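Local coordinates for TRAP-type transporter, periplasmic component (Cupriavidus necator, PDB 4P8B), which binds (S)-2-acetolactate between the two lobes of a periplasmic solute-binding protein, probably delivering it to a TRAP-type transporter, at residues S134-L139 / V144-W149; P41-G46 / A222-Y227; L113-P118 / A307-F312. All coordinates share one frame; numbering follows the deposited sequence. Where two conformers were deposited one is given.

Contact 1. Residues S134-L139 / V144-W149; sequences SIFATL and VVPLAW
Leu139 O accepts a weak but fairly straight hydrogen bond from Val144 N, 3.3 Å away. This single polar link closes a helix-to-strand unit of the alpha/beta lobe: helix 130-141 leads through a short connection into strand 144-154 and packs on it at the sheet margin. The two segments run roughly antiparallel, and apolar side chains fill the space between them.

Phe136 carries most of that packing. Pro146 lies on one face of its ring, with Pro146 CB 3.5 Å from the ring centroid and only 4° off the normal, a CH-pi contact. Pro146 CG reaches back toward the root of the side chain, 3.5 Å from both Phe136 CG and Phe136 O. A proline suits this place because its compact ring offers several C-H groups to a flat aromatic surface.

The indole of Trp149 approaches from the other side of the Phe136 plane. Its five-membered ring makes an offset stack with the phenyl, the centroids 4.4 Å apart and the planes nearly parallel. The overlap is partial: Phe136 CE1 sits over the indole near its rim, 3.3 Å from Trp149 CE2. With CG anti to its own carbonyl carbon (chi1 -64°), Trp149 extends back to the helix although its CB does not point straight there. Ile135 CG2 adds a looser contact with Trp149 CH2, and Leu139 CD1 meets Pro146 CB at 4.1 Å. Ala148 N is buried here without a polar partner.

Strand 144-154 is an outermost strand of the five-stranded sheet, bonded through its backbone to strand 241-249. Leu139 and Val144 also pack against Phe83 of helix 82-88, while Leu147 and Ala148 turn to helix 258-279 on the side away from helix 130-141.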
ATOM      1  N   SER A 134      -7.932  13.027  -9.605  1.00 15.79           N
ATOM      2  CA  SER A 134      -9.072  13.307  -8.741  1.00 15.61           C
ATOM      3  C   SER A 134      -8.700  13.068  -7.278  1.00 15.38           C
ATOM      4  O   SER A 134      -9.051  13.848  -6.399  1.00 16.31           O
ATOM      5  CB  SER A 134     -10.267  12.441  -9.152  1.00 16.59           C
ATOM      6  OG  SER A 134     -11.372  12.656  -8.280  1.00 20.76           O
ATOM      7  N   ILE A 135      -8.004  11.972  -7.012  1.00 14.04           N
ATOM      8  CA  ILE A 135      -7.586  11.658  -5.646  1.00 15.25           C
ATOM      9  C   ILE A 135      -6.622  12.722  -5.104  1.00 12.47           C
ATOM     10  O   ILE A 135      -6.777  13.188  -3.977  1.00 14.08           O
ATOM     11  CB  ILE A 135      -6.976  10.246  -5.560  1.00 13.78           C
ATOM     12  CG1 ILE A 135      -8.104   9.214  -5.627  1.00 16.73           C
ATOM     13  CG2 ILE A 135      -6.191  10.082  -4.277  1.00 14.74           C
ATOM     14  CD1 ILE A 135      -7.662   7.809  -5.872  1.00 19.58           C
ATOM     15  N   PHE A 136      -5.668  13.140  -5.926  1.00 13.63           N
ATOM     16  CA  PHE A 136      -4.754  14.209  -5.512  1.00 13.54           C
ATOM     17  C   PHE A 136      -5.494  15.500  -5.170  1.00 14.60           C
ATOM     18  O   PHE A 136      -5.183  16.144  -4.173  1.00 15.61           O
ATOM     19  CB  PHE A 136      -3.678  14.478  -6.565  1.00 13.32           C
ATOM     20  CG  PHE A 136      -2.431  13.635  -6.401  1.00 14.58           C
ATOM     21  CD1 PHE A 136      -2.471  12.391  -5.806  1.00 12.97           C
ATOM     22  CD2 PHE A 136      -1.212  14.114  -6.870  1.00 14.81           C
ATOM     23  CE1 PHE A 136      -1.296  11.633  -5.648  1.00 14.90           C
ATOM     24  CE2 PHE A 136      -0.049  13.357  -6.718  1.00 14.76           C
ATOM     25  CZ  PHE A 136      -0.105  12.128  -6.128  1.00 15.21           C
ATOM     26  N   ALA A 137      -6.495  15.865  -5.972  1.00 15.36           N
ATOM     27  CA  ALA A 137      -7.275  17.070  -5.679  1.00 16.53           C
ATOM     28  C   ALA A 137      -7.989  16.942  -4.337  1.00 15.99           C
ATOM     29  O   ALA A 137      -8.044  17.914  -3.565  1.00 19.29           O
ATOM     30  CB  ALA A 137      -8.281  17.347  -6.788  1.00 17.43           C
ATOM     31  N   THR A 138      -8.512  15.754  -4.049  1.00 16.39           N
ATOM     32  CA  THR A 138      -9.203  15.514  -2.796  1.00 18.44           C
ATOM     33  C   THR A 138      -8.224  15.652  -1.626  1.00 18.05           C
ATOM     34  O   THR A 138      -8.531  16.256  -0.591  1.00 19.00           O
ATOM     35  CB  THR A 138      -9.856  14.124  -2.788  1.00 19.96           C
ATOM     36  OG1 THR A 138     -10.938  14.085  -3.738  1.00 20.43           O
ATOM     37  CG2 THR A 138     -10.394  13.786  -1.401  1.00 23.34           C
ATOM     38  N   LEU A 139      -7.025  15.098  -1.781  1.00 16.89           N
ATOM     39  CA  LEU A 139      -6.025  15.188  -0.728  1.00 17.11           C
ATOM     40  C   LEU A 139      -5.591  16.631  -0.466  1.00 18.38           C
ATOM     41  O   LEU A 139      -5.466  17.055   0.687  1.00 18.49           O
ATOM     42  CB  LEU A 139      -4.808  14.328  -1.086  1.00 15.20           C
ATOM     43  CG  LEU A 139      -5.019  12.824  -1.068  1.00 13.83           C
ATOM     44  CD1 LEU A 139      -3.794  12.137  -1.639  1.00 14.84           C
ATOM     45  CD2 LEU A 139      -5.295  12.363   0.343  1.00 17.11           C
ATOM     46  N   VAL A 144      -3.237  18.199   2.879  0.59 21.76           N
ATOM     47  CA  VAL A 144      -2.088  17.306   2.729  0.59 26.06           C
ATOM     48  C   VAL A 144      -1.643  17.320   1.261  0.59 24.79           C
ATOM     49  O   VAL A 144      -2.300  16.709   0.415  0.59 18.83           O
ATOM     50  CB  VAL A 144      -2.464  15.885   3.204  0.59 23.61           C
ATOM     51  CG1 VAL A 144      -1.339  14.859   2.931  0.59 18.23           C
ATOM     52  CG2 VAL A 144      -2.816  15.915   4.695  0.59 19.88           C
ATOM     53  N   VAL A 145      -0.505  17.961   0.971  1.00 20.72           N
ATOM     54  CA  VAL A 145      -0.113  18.264  -0.398  1.00 21.03           C
ATOM     55  C   VAL A 145       0.515  17.030  -1.030  1.00 15.25           C
ATOM     56  O   VAL A 145       1.619  16.613  -0.630  1.00 16.81           O
ATOM     57  CB  VAL A 145       0.888  19.420  -0.438  1.00 19.86           C
ATOM     58  CG1 VAL A 145       1.273  19.752  -1.878  1.00 23.92           C
ATOM     59  CG2 VAL A 145       0.311  20.666   0.257  1.00 22.05           C
ATOM     60  N   PRO A 146      -0.180  16.416  -2.002  1.00 15.68           N
ATOM     61  CA  PRO A 146       0.365  15.234  -2.669  1.00 13.71           C
ATOM     62  C   PRO A 146       1.297  15.586  -3.807  1.00 14.39           C
ATOM     63  O   PRO A 146       0.986  16.515  -4.579  1.00 16.43           O
ATOM     64  CB  PRO A 146      -0.880  14.543  -3.209  1.00 15.29           C
ATOM     65  CG  PRO A 146      -1.777  15.687  -3.582  1.00 17.57           C
ATOM     66  CD  PRO A 146      -1.499  16.782  -2.552  1.00 18.35           C
ATOM     67  N   LEU A 147       2.409  14.875  -3.934  1.00 13.49           N
ATOM     68  CA  LEU A 147       3.452  15.226  -4.887  1.00 13.12           C
ATOM     69  C   LEU A 147       3.797  14.132  -5.897  1.00 12.78           C
ATOM     70  O   LEU A 147       4.274  14.431  -6.986  1.00 15.36           O
ATOM     71  CB  LEU A 147       4.722  15.602  -4.136  1.00 14.80           C
ATOM     72  CG  LEU A 147       4.594  16.813  -3.203  1.00 16.21           C
ATOM     73  CD1 LEU A 147       5.910  17.047  -2.470  1.00 18.57           C
ATOM     74  CD2 LEU A 147       4.157  18.091  -3.932  1.00 18.63           C
ATOM     75  N   ALA A 148       3.647  12.866  -5.511  1.00 11.87           N
ATOM     76  CA  ALA A 148       4.022  11.770  -6.390  1.00 13.06           C
ATOM     77  C   ALA A 148       3.449  10.469  -5.895  1.00  9.72           C
ATOM     78  O   ALA A 148       3.025  10.355  -4.747  1.00 10.07           O
ATOM     79  CB  ALA A 148       5.530  11.649  -6.464  1.00 12.16           C
ATOM     80  N   TRP A 149       3.449   9.491  -6.795  1.00  9.82           N
ATOM     81  CA  TRP A 149       3.040   8.128  -6.506  1.00  9.07           C
ATOM     82  C   TRP A 149       4.230   7.192  -6.422  1.00  8.52           C
ATOM     83  O   TRP A 149       5.181   7.281  -7.207  1.00  9.81           O
ATOM     84  CB  TRP A 149       2.119   7.591  -7.615  1.00 10.78           C
ATOM     85  CG  TRP A 149       0.809   8.307  -7.775  1.00  8.96           C
ATOM     86  CD1 TRP A 149       0.550   9.373  -8.589  1.00 13.03           C
ATOM     87  CD2 TRP A 149      -0.406   8.020  -7.089  1.00  9.73           C
ATOM     88  NE1 TRP A 149      -0.752   9.757  -8.443  1.00 11.11           N
ATOM     89  CE2 TRP A 149      -1.370   8.945  -7.543  1.00  9.80           C
ATOM     90  CE3 TRP A 149      -0.781   7.055  -6.141  1.00  8.70           C
ATOM     91  CZ2 TRP A 149      -2.684   8.944  -7.066  1.00 12.16           C
ATOM     92  CZ3 TRP A 149      -2.085   7.049  -5.693  1.00  8.96           C
ATOM     93  CH2 TRP A 149      -3.021   7.998  -6.149  1.00 11.24           C
TER

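Contact 2. Residues P41-G46 / A222-Y227; sequences PAFPWG and AAAKLY. With X2X ((2S)-2-hydroxy-2-methyl-3-oxobutanoic acid), chain D.
Phe43 meets the end of helix 218-223 through two alanines that approach its ring differently. Ala223 CB lies over a face, 3.9 Å from the ring centroid and 29° off the normal, so this CH-pi contact is displaced toward CD2 and CE2. Ala224 CB instead lies in the ring plane beyond the edge, 3.9 Å from Phe43 CZ. The phenyl reaches both because its CG stands anti to the carbonyl carbon and beside the backbone N (chi1 -61°), which carries the ring across to the other segment. Small methyl groups fit here: they let the helix end come close to the ring, and Ala223 CB also lies 3.4 Å from Ala42 O.

Phe43 occupies the N-cap position of helix 44-59, and Pro44 follows in the first turn, where a residue without an N-H costs no helical hydrogen bond. On the other segment, helix 218-223 finishes in a Schellman motif: Lys225 takes positive phi, and Lys225 N bonds back to Ala222 O at 3.0 Å.

Trp45 takes a different course from Phe43. Its CG is anti to the backbone N (chi1 175°), sending the indole into the ligand pocket rather than to the alanines. The six-membered end turns its edge to the acetolactate, Trp45 CH2 standing 3.4 Å from OAC of the ligand, while a hydrogen bond from NE1 to Val95 O helps fix the ring's rotation.

The contact probably lies across the mouth of the cleft, since Trp45 lines the pocket and Ala224 sits near Asn216, consistent with lobes closed round the ligand. Phe43 also touches Val220 of helix 218-223, Ala224 packs on Trp199 at the start of helix 199-208, and Pro44 rests against helix 258-279.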
ATOM      1  N   PRO A  41      14.092   1.340   5.298  1.00 14.01           N
ATOM      2  CA  PRO A  41      14.887   1.141   4.083  1.00 14.91           C
ATOM      3  C   PRO A  41      15.201  -0.322   3.702  1.00 13.45           C
ATOM      4  O   PRO A  41      15.784  -0.538   2.649  1.00 15.38           O
ATOM      5  CB  PRO A  41      16.193   1.875   4.402  1.00 20.39           C
ATOM      6  CG  PRO A  41      15.843   2.846   5.480  1.00 26.69           C
ATOM      7  CD  PRO A  41      14.761   2.214   6.275  1.00 17.03           C
ATOM      8  N   ALA A  42      14.858  -1.297   4.529  1.00 12.36           N
ATOM      9  CA  ALA A  42      14.956  -2.687   4.096  1.00 13.57           C
ATOM     10  C   ALA A  42      13.930  -2.970   2.995  1.00 10.93           C
ATOM     11  O   ALA A  42      14.045  -3.970   2.272  1.00 12.33           O
ATOM     12  CB  ALA A  42      14.722  -3.618   5.259  1.00 13.79           C
ATOM     13  N   PHE A  43      12.883  -2.134   2.903  1.00 10.46           N
ATOM     14  CA  PHE A  43      11.757  -2.350   1.984  1.00  9.66           C
ATOM     15  C   PHE A  43      11.773  -1.327   0.878  1.00  9.31           C
ATOM     16  O   PHE A  43      12.237  -0.222   1.089  1.00 10.61           O
ATOM     17  CB  PHE A  43      10.452  -2.186   2.768  1.00  9.26           C
ATOM     18  CG  PHE A  43      10.297  -3.159   3.888  1.00  8.72           C
ATOM     19  CD1 PHE A  43      10.844  -2.919   5.149  1.00 10.41           C
ATOM     20  CD2 PHE A  43       9.626  -4.343   3.675  1.00  9.14           C
ATOM     21  CE1 PHE A  43      10.694  -3.845   6.173  1.00 11.79           C
ATOM     22  CE2 PHE A  43       9.482  -5.254   4.688  1.00  8.96           C
ATOM     23  CZ  PHE A  43      10.025  -5.015   5.934  1.00  9.86           C
ATOM     24  N   PRO A  44      11.210  -1.649  -0.296  1.00  9.31           N
ATOM     25  CA  PRO A  44      11.149  -0.633  -1.349  1.00 10.64           C
ATOM     26  C   PRO A  44      10.506   0.679  -0.892  1.00  8.84           C
ATOM     27  O   PRO A  44      11.018   1.743  -1.185  1.00  9.97           O
ATOM     28  CB  PRO A  44      10.324  -1.325  -2.437  1.00 10.30           C
ATOM     29  CG  PRO A  44      10.691  -2.776  -2.261  1.00  9.74           C
ATOM     30  CD  PRO A  44      10.757  -2.964  -0.787  1.00  9.34           C
ATOM     31  N   TRP A  45       9.431   0.576  -0.117  1.00  9.45           N
ATOM     32  CA  TRP A  45       8.722   1.755   0.401  1.00 10.05           C
ATOM     33  C   TRP A  45       9.696   2.688   1.128  1.00  9.88           C
ATOM     34  O   TRP A  45       9.800   3.889   0.814  1.00 11.12           O
ATOM     35  CB  TRP A  45       7.623   1.260   1.316  1.00  9.39           C
ATOM     36  CG  TRP A  45       6.797   2.225   2.087  1.00  8.62           C
ATOM     37  CD1 TRP A  45       7.043   3.549   2.365  1.00 10.74           C
ATOM     38  CD2 TRP A  45       5.551   1.908   2.686  1.00  8.30           C
ATOM     39  NE1 TRP A  45       6.013   4.046   3.137  1.00 10.24           N
ATOM     40  CE2 TRP A  45       5.081   3.061   3.334  1.00  9.03           C
ATOM     41  CE3 TRP A  45       4.784   0.738   2.736  1.00  8.09           C
ATOM     42  CZ2 TRP A  45       3.883   3.078   4.032  1.00  9.77           C
ATOM     43  CZ3 TRP A  45       3.605   0.755   3.402  1.00  8.14           C
ATOM     44  CH2 TRP A  45       3.162   1.919   4.072  1.00  9.15           C
ATOM     45  N   GLY A  46      10.456   2.148   2.070  1.00 10.11           N
ATOM     46  CA  GLY A  46      11.381   2.967   2.829  1.00 10.75           C
ATOM     47  C   GLY A  46      12.556   3.461   2.002  1.00 11.67           C
ATOM     48  O   GLY A  46      13.049   4.578   2.206  1.00 12.97           O
ATOM     49  N   ALA A 222       9.090 -10.688   1.300  1.00  9.94           N
ATOM     50  CA  ALA A 222      10.505 -11.040   1.179  1.00 12.33           C
ATOM     51  C   ALA A 222      11.390 -10.324   2.188  1.00 10.10           C
ATOM     52  O   ALA A 222      12.167 -10.955   2.888  1.00 12.33           O
ATOM     53  CB  ALA A 222      10.998 -10.770  -0.232  1.00 11.89           C
ATOM     54  N   ALA A 223      11.268  -8.999   2.285  1.00 10.79           N
ATOM     55  CA  ALA A 223      12.193  -8.230   3.117  1.00 11.05           C
ATOM     56  C   ALA A 223      11.914  -8.454   4.593  1.00 12.89           C
ATOM     57  O   ALA A 223      12.829  -8.367   5.410  1.00 13.70           O
ATOM     58  CB  ALA A 223      12.132  -6.746   2.775  1.00 13.54           C
ATOM     59  N   ALA A 224      10.671  -8.754   4.944  1.00 11.36           N
ATOM     60  CA  ALA A 224      10.320  -9.117   6.308  1.00 12.36           C
ATOM     61  C   ALA A 224      10.513 -10.621   6.558  1.00 11.86           C
ATOM     62  O   ALA A 224      10.282 -11.083   7.675  1.00 15.15           O
ATOM     63  CB  ALA A 224       8.887  -8.715   6.615  1.00 10.47           C
ATOM     64  N   LYS A 225      10.926 -11.377   5.538  1.00 11.93           N
ATOM     65  CA  LYS A 225      11.189 -12.814   5.683  1.00 11.95           C
ATOM     66  C   LYS A 225      10.017 -13.522   6.336  1.00 12.52           C
ATOM     67  O   LYS A 225      10.195 -14.284   7.293  1.00 12.40           O
ATOM     68  CB  LYS A 225      12.473 -13.040   6.473  1.00 16.04           C
ATOM     69  CG  LYS A 225      13.679 -12.428   5.826  1.00 15.88           C
ATOM     70  CD  LYS A 225      14.958 -12.880   6.484  1.00 22.31           C
ATOM     71  CE  LYS A 225      16.163 -12.451   5.667  1.00 28.03           C
ATOM     72  NZ  LYS A 225      16.336 -10.974   5.656  1.00 39.77           N
ATOM     73  N   LEU A 226       8.815 -13.347   5.774  1.00 11.30           N
ATOM     74  CA  LEU A 226       7.620 -13.785   6.509  1.00 10.31           C
ATOM     75  C   LEU A 226       7.514 -15.299   6.591  1.00 10.39           C
ATOM     76  O   LEU A 226       6.826 -15.816   7.457  1.00 11.18           O
ATOM     77  CB  LEU A 226       6.347 -13.173   5.925  1.00 10.87           C
ATOM     78  CG  LEU A 226       6.237 -11.665   6.150  1.00 10.09           C
ATOM     79  CD1 LEU A 226       4.864 -11.200   5.636  1.00 10.35           C
ATOM     80  CD2 LEU A 226       6.392 -11.279   7.587  1.00 11.75           C
ATOM     81  N   TYR A 227       8.246 -16.002   5.733  1.00 12.43           N
ATOM     82  CA  TYR A 227       8.329 -17.455   5.841  1.00 13.02           C
ATOM     83  C   TYR A 227       8.940 -17.891   7.165  1.00 13.42           C
ATOM     84  O   TYR A 227       8.751 -19.023   7.577  1.00 15.70           O
ATOM     85  CB  TYR A 227       9.120 -18.072   4.672  1.00 16.61           C
ATOM     86  CG  TYR A 227      10.392 -17.342   4.354  1.00 15.96           C
ATOM     87  CD1 TYR A 227      11.592 -17.646   4.995  1.00 15.73           C
ATOM     88  CD2 TYR A 227      10.390 -16.315   3.422  1.00 19.46           C
ATOM     89  CE1 TYR A 227      12.750 -16.933   4.694  1.00 17.04           C
ATOM     90  CE2 TYR A 227      11.527 -15.618   3.119  1.00 18.67           C
ATOM     91  CZ  TYR A 227      12.703 -15.917   3.747  1.00 16.17           C
ATOM     92  OH  TYR A 227      13.838 -15.208   3.427  1.00 19.27           O
TER
HETATM   93  OAD X2X D 403       0.620  -2.917   7.393  1.00  8.35           O
HETATM   94  CAH X2X D 403       0.932  -3.395   6.255  1.00  8.33           C
HETATM   95  OAE X2X D 403       0.593  -4.567   5.916  1.00  8.55           O
HETATM   96  CAI X2X D 403       1.701  -2.567   5.278  1.00  8.12           C
HETATM   97  CAB X2X D 403       3.104  -2.382   5.815  1.00  8.73           C
HETATM   98  OAF X2X D 403       1.627  -3.106   3.989  1.00  8.19           O
HETATM   99  CAG X2X D 403       0.980  -1.259   5.222  1.00  8.21           C
HETATM  100  OAC X2X D 403       1.391  -0.295   5.868  1.00  8.25           O
HETATM  101  CAA X2X D 403      -0.261  -1.127   4.406  1.00  8.58           C

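Contact 3. Residues L113-P118 / A307-F312; sequences LPFLMP and AEHDAF
Phe115, on a type II beta turn running from Leu113 to Leu116, pushes its ring against two side chains of the helix 306-315. The contact thereby packs the loop before helix 120-127 against that helix. With His309 it makes a T-shaped (edge-to-face) pair: the phenyl presents its edge to the imidazole face, the centroids 5.0 Å apart and the planes at 84°. Phe115 CD1 comes nearest, 3.6 Å from His309 NE2, with Phe115 CE1 close behind. Further round the same rim, Phe115 CZ meets Phe312 CB at 3.5 Å. No hydrogen bond joins the two segments, and the association rests on aromatic and apolar surface. Flat rings suit these places: phenylalanine can bring a C-H edge up to the face of the histidine, a close fit that needs no polar bond across the segments. His309 and Phe312 are three residues apart, hence almost one turn, which puts both on the side of the helix that faces the loop.

Side-chain torsions sort the two helix residues. His309 holds CG anti to its backbone N (chi1 -169°), bringing the imidazole forward to the phenyl. Phe312 offers mainly its CB, since its ring leads off to an edge-to-face meeting with Trp237.

Behind this shell, the turn sets the place of Phe115. Phe115 is the third residue of the turn and has positive phi, a conformation more usual for glycine; Pro114 before it suits the second position, where phi is near -60°. Leu116 N closes the turn with a weak bond to Leu113 O at 3.3 Å, and Phe115 is also held by backbone hydrogen bonding to Tyr239. Phe312 O lies 3.7 Å from Phe115 CE2 and is hydrogen-bonded to Thr316 OG1.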
ATOM      1  N   LEU A 113     -10.708  -1.993  -3.487  1.00  8.56           N
ATOM      2  CA  LEU A 113     -11.860  -2.734  -3.999  1.00 10.20           C
ATOM      3  C   LEU A 113     -11.424  -4.087  -4.538  1.00  9.48           C
ATOM      4  O   LEU A 113     -10.543  -4.159  -5.386  1.00 10.15           O
ATOM      5  CB  LEU A 113     -12.534  -1.958  -5.122  1.00  9.23           C
ATOM      6  CG  LEU A 113     -13.283  -0.696  -4.720  1.00  9.04           C
ATOM      7  CD1 LEU A 113     -13.639   0.107  -5.970  1.00 12.09           C
ATOM      8  CD2 LEU A 113     -14.530  -1.038  -3.922  1.00 13.85           C
ATOM      9  N   PRO A 114     -12.037  -5.171  -4.049  1.00  8.70           N
ATOM     10  CA  PRO A 114     -11.511  -6.496  -4.417  1.00  9.93           C
ATOM     11  C   PRO A 114     -11.690  -6.787  -5.908  1.00  8.08           C
ATOM     12  O   PRO A 114     -12.778  -6.663  -6.448  1.00  9.78           O
ATOM     13  CB  PRO A 114     -12.323  -7.458  -3.530  1.00 10.33           C
ATOM     14  CG  PRO A 114     -13.562  -6.677  -3.131  1.00 17.95           C
ATOM     15  CD  PRO A 114     -13.111  -5.238  -3.055  1.00  9.91           C
ATOM     16  N   PHE A 115     -10.580  -7.112  -6.566  1.00  8.77           N
ATOM     17  CA  PHE A 115     -10.522  -7.523  -7.964  1.00 10.25           C
ATOM     18  C   PHE A 115     -10.869  -6.423  -8.949  1.00 13.39           C
ATOM     19  O   PHE A 115     -11.354  -6.672 -10.044  1.00 14.62           O
ATOM     20  CB  PHE A 115     -11.300  -8.838  -8.173  1.00 11.24           C
ATOM     21  CG  PHE A 115     -10.786  -9.938  -7.287  1.00  8.63           C
ATOM     22  CD1 PHE A 115      -9.591 -10.584  -7.602  1.00 11.50           C
ATOM     23  CD2 PHE A 115     -11.404 -10.245  -6.101  1.00 11.51           C
ATOM     24  CE1 PHE A 115      -9.072 -11.537  -6.779  1.00 11.10           C
ATOM     25  CE2 PHE A 115     -10.880 -11.207  -5.277  1.00 12.22           C
ATOM     26  CZ  PHE A 115      -9.710 -11.828  -5.608  1.00 10.07           C
ATOM     27  N   LEU A 116     -10.562  -5.186  -8.570  1.00  9.50           N
ATOM     28  CA  LEU A 116     -10.640  -4.052  -9.493  1.00 10.49           C
ATOM     29  C   LEU A 116      -9.564  -4.076 -10.579  1.00  9.31           C
ATOM     30  O   LEU A 116      -9.843  -3.784 -11.724  1.00 10.63           O
ATOM     31  CB  LEU A 116     -10.514  -2.734  -8.728  1.00  8.76           C
ATOM     32  CG  LEU A 116     -10.509  -1.457  -9.571  1.00 10.85           C
ATOM     33  CD1 LEU A 116     -11.843  -1.190 -10.230  1.00 12.34           C
ATOM     34  CD2 LEU A 116     -10.114  -0.266  -8.707  1.00 10.63           C
HETATM   35  N   MSE A 117      -8.328  -4.400 -10.209  1.00  9.01           N
HETATM   36  CA  MSE A 117      -7.177  -4.200 -11.086  1.00  8.84           C
HETATM   37  C   MSE A 117      -6.522  -5.521 -11.487  1.00  9.95           C
HETATM   38  O   MSE A 117      -5.928  -6.195 -10.648  1.00 10.82           O
HETATM   39  CB  MSE A 117      -6.132  -3.356 -10.364  1.00 10.24           C
HETATM   40  CG  MSE A 117      -6.610  -1.967  -9.998  1.00 10.59           C
HETATM   41 SE   MSE A 117      -5.333  -0.922  -9.014  0.85 10.20          SE
HETATM   42  CE  MSE A 117      -5.378  -1.891  -7.332  1.00 10.85           C
ATOM     43  N   PRO A 118      -6.579  -5.882 -12.769  1.00  9.38           N
ATOM     44  CA  PRO A 118      -6.014  -7.188 -13.161  1.00 13.15           C
ATOM     45  C   PRO A 118      -4.491  -7.265 -13.188  1.00 15.55           C
ATOM     46  O   PRO A 118      -3.940  -8.364 -13.095  1.00 17.90           O
ATOM     47  CB  PRO A 118      -6.533  -7.397 -14.586  1.00 13.46           C
ATOM     48  CG  PRO A 118      -7.740  -6.560 -14.689  1.00 17.98           C
ATOM     49  CD  PRO A 118      -7.504  -5.356 -13.788  1.00 11.48           C
ATOM     50  N   ALA A 307     -10.470 -19.457 -13.955  1.00 20.88           N
ATOM     51  CA  ALA A 307     -11.752 -19.779 -13.324  1.00 20.81           C
ATOM     52  C   ALA A 307     -11.725 -19.580 -11.799  1.00 20.26           C
ATOM     53  O   ALA A 307     -12.667 -19.045 -11.215  1.00 18.61           O
ATOM     54  CB  ALA A 307     -12.180 -21.185 -13.682  1.00 24.59           C
ATOM     55  N   GLU A 308     -10.651 -20.022 -11.152  1.00 19.34           N
ATOM     56  CA  GLU A 308     -10.509 -19.831  -9.709  1.00 17.76           C
ATOM     57  C   GLU A 308     -10.501 -18.335  -9.362  1.00 16.27           C
ATOM     58  O   GLU A 308     -11.111 -17.907  -8.374  1.00 16.24           O
ATOM     59  CB  GLU A 308      -9.247 -20.533  -9.186  1.00 17.92           C
ATOM     60  CG  GLU A 308      -9.407 -22.031  -9.084  1.00 19.27           C
ATOM     61  CD  GLU A 308      -8.095 -22.754  -8.853  1.00 19.82           C
ATOM     62  OE1 GLU A 308      -7.035 -22.204  -9.212  1.00 19.61           O
ATOM     63  OE2 GLU A 308      -8.155 -23.890  -8.365  1.00 21.01           O
ATOM     64  N   HIS A 309      -9.830 -17.546 -10.185  1.00 16.34           N
ATOM     65  CA  HIS A 309      -9.796 -16.104 -10.004  1.00 17.62           C
ATOM     66  C   HIS A 309     -11.213 -15.521 -10.105  1.00 18.13           C
ATOM     67  O   HIS A 309     -11.628 -14.710  -9.271  1.00 18.21           O
ATOM     68  CB  HIS A 309      -8.874 -15.489 -11.054  1.00 20.81           C
ATOM     69  CG  HIS A 309      -8.549 -14.053 -10.809  1.00 30.69           C
ATOM     70  ND1 HIS A 309      -9.338 -13.029 -11.278  1.00 40.04           N
ATOM     71  CD2 HIS A 309      -7.517 -13.467 -10.154  1.00 31.94           C
ATOM     72  CE1 HIS A 309      -8.810 -11.873 -10.923  1.00 28.82           C
ATOM     73  NE2 HIS A 309      -7.704 -12.110 -10.240  1.00 37.60           N
ATOM     74  N   ASP A 310     -11.970 -15.950 -11.100  0.51 19.12           N
ATOM     75  CA  ASP A 310     -13.311 -15.409 -11.259  0.51 18.98           C
ATOM     76  C   ASP A 310     -14.229 -15.782 -10.094  0.51 19.34           C
ATOM     77  O   ASP A 310     -15.135 -15.022  -9.752  0.51 20.35           O
ATOM     78  CB  ASP A 310     -13.929 -15.845 -12.581  0.51 21.43           C
ATOM     79  CG  ASP A 310     -15.132 -15.015 -12.943  0.51 27.15           C
ATOM     80  OD1 ASP A 310     -14.941 -13.835 -13.302  0.51 35.51           O
ATOM     81  OD2 ASP A 310     -16.262 -15.534 -12.847  0.51 28.81           O
ATOM     82  N   ALA A 311     -14.009 -16.943  -9.485  1.00 18.18           N
ATOM     83  CA  ALA A 311     -14.797 -17.317  -8.321  1.00 16.25           C
ATOM     84  C   ALA A 311     -14.519 -16.366  -7.133  1.00 15.67           C
ATOM     85  O   ALA A 311     -15.431 -16.014  -6.379  1.00 17.24           O
ATOM     86  CB  ALA A 311     -14.516 -18.747  -7.937  1.00 19.81           C
ATOM     87  N   PHE A 312     -13.264 -15.956  -6.937  1.00 14.06           N
ATOM     88  CA  PHE A 312     -12.968 -14.985  -5.885  1.00 13.01           C
ATOM     89  C   PHE A 312     -13.603 -13.633  -6.165  1.00 14.88           C
ATOM     90  O   PHE A 312     -14.109 -12.987  -5.250  1.00 14.50           O
ATOM     91  CB  PHE A 312     -11.455 -14.821  -5.690  1.00 13.11           C
ATOM     92  CG  PHE A 312     -10.835 -15.878  -4.822  1.00 12.62           C
ATOM     93  CD1 PHE A 312     -10.994 -15.848  -3.454  1.00 13.70           C
ATOM     94  CD2 PHE A 312     -10.060 -16.869  -5.377  1.00 13.25           C
ATOM     95  CE1 PHE A 312     -10.412 -16.804  -2.649  1.00 13.41           C
ATOM     96  CE2 PHE A 312      -9.472 -17.835  -4.587  1.00 13.58           C
ATOM     97  CZ  PHE A 312      -9.641 -17.811  -3.213  1.00 13.86           C
TER

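Overall arrangement
The three contacts stand apart, with centres about 26 to 27 Å from one another and no atoms of one touching another (nearest atoms about 9 to 14 Å apart). Along the chain the segments follow the order 41-46, 113-118, 134-139, 144-149, 222-227, 307-312. Contact 1 is local, joining a helix to the next strand at the margin of the five-stranded sheet. Contacts 2 and 3 are long-range and interleave. Contact 3 packs the 113-118 loop against helix 306-315, which follows strand 300-302, an outermost strand of the four-stranded sheet. Of the three, only contact 2 holds a residue of the acetolactate pocket; contacts 1 and 3 are packing away from it.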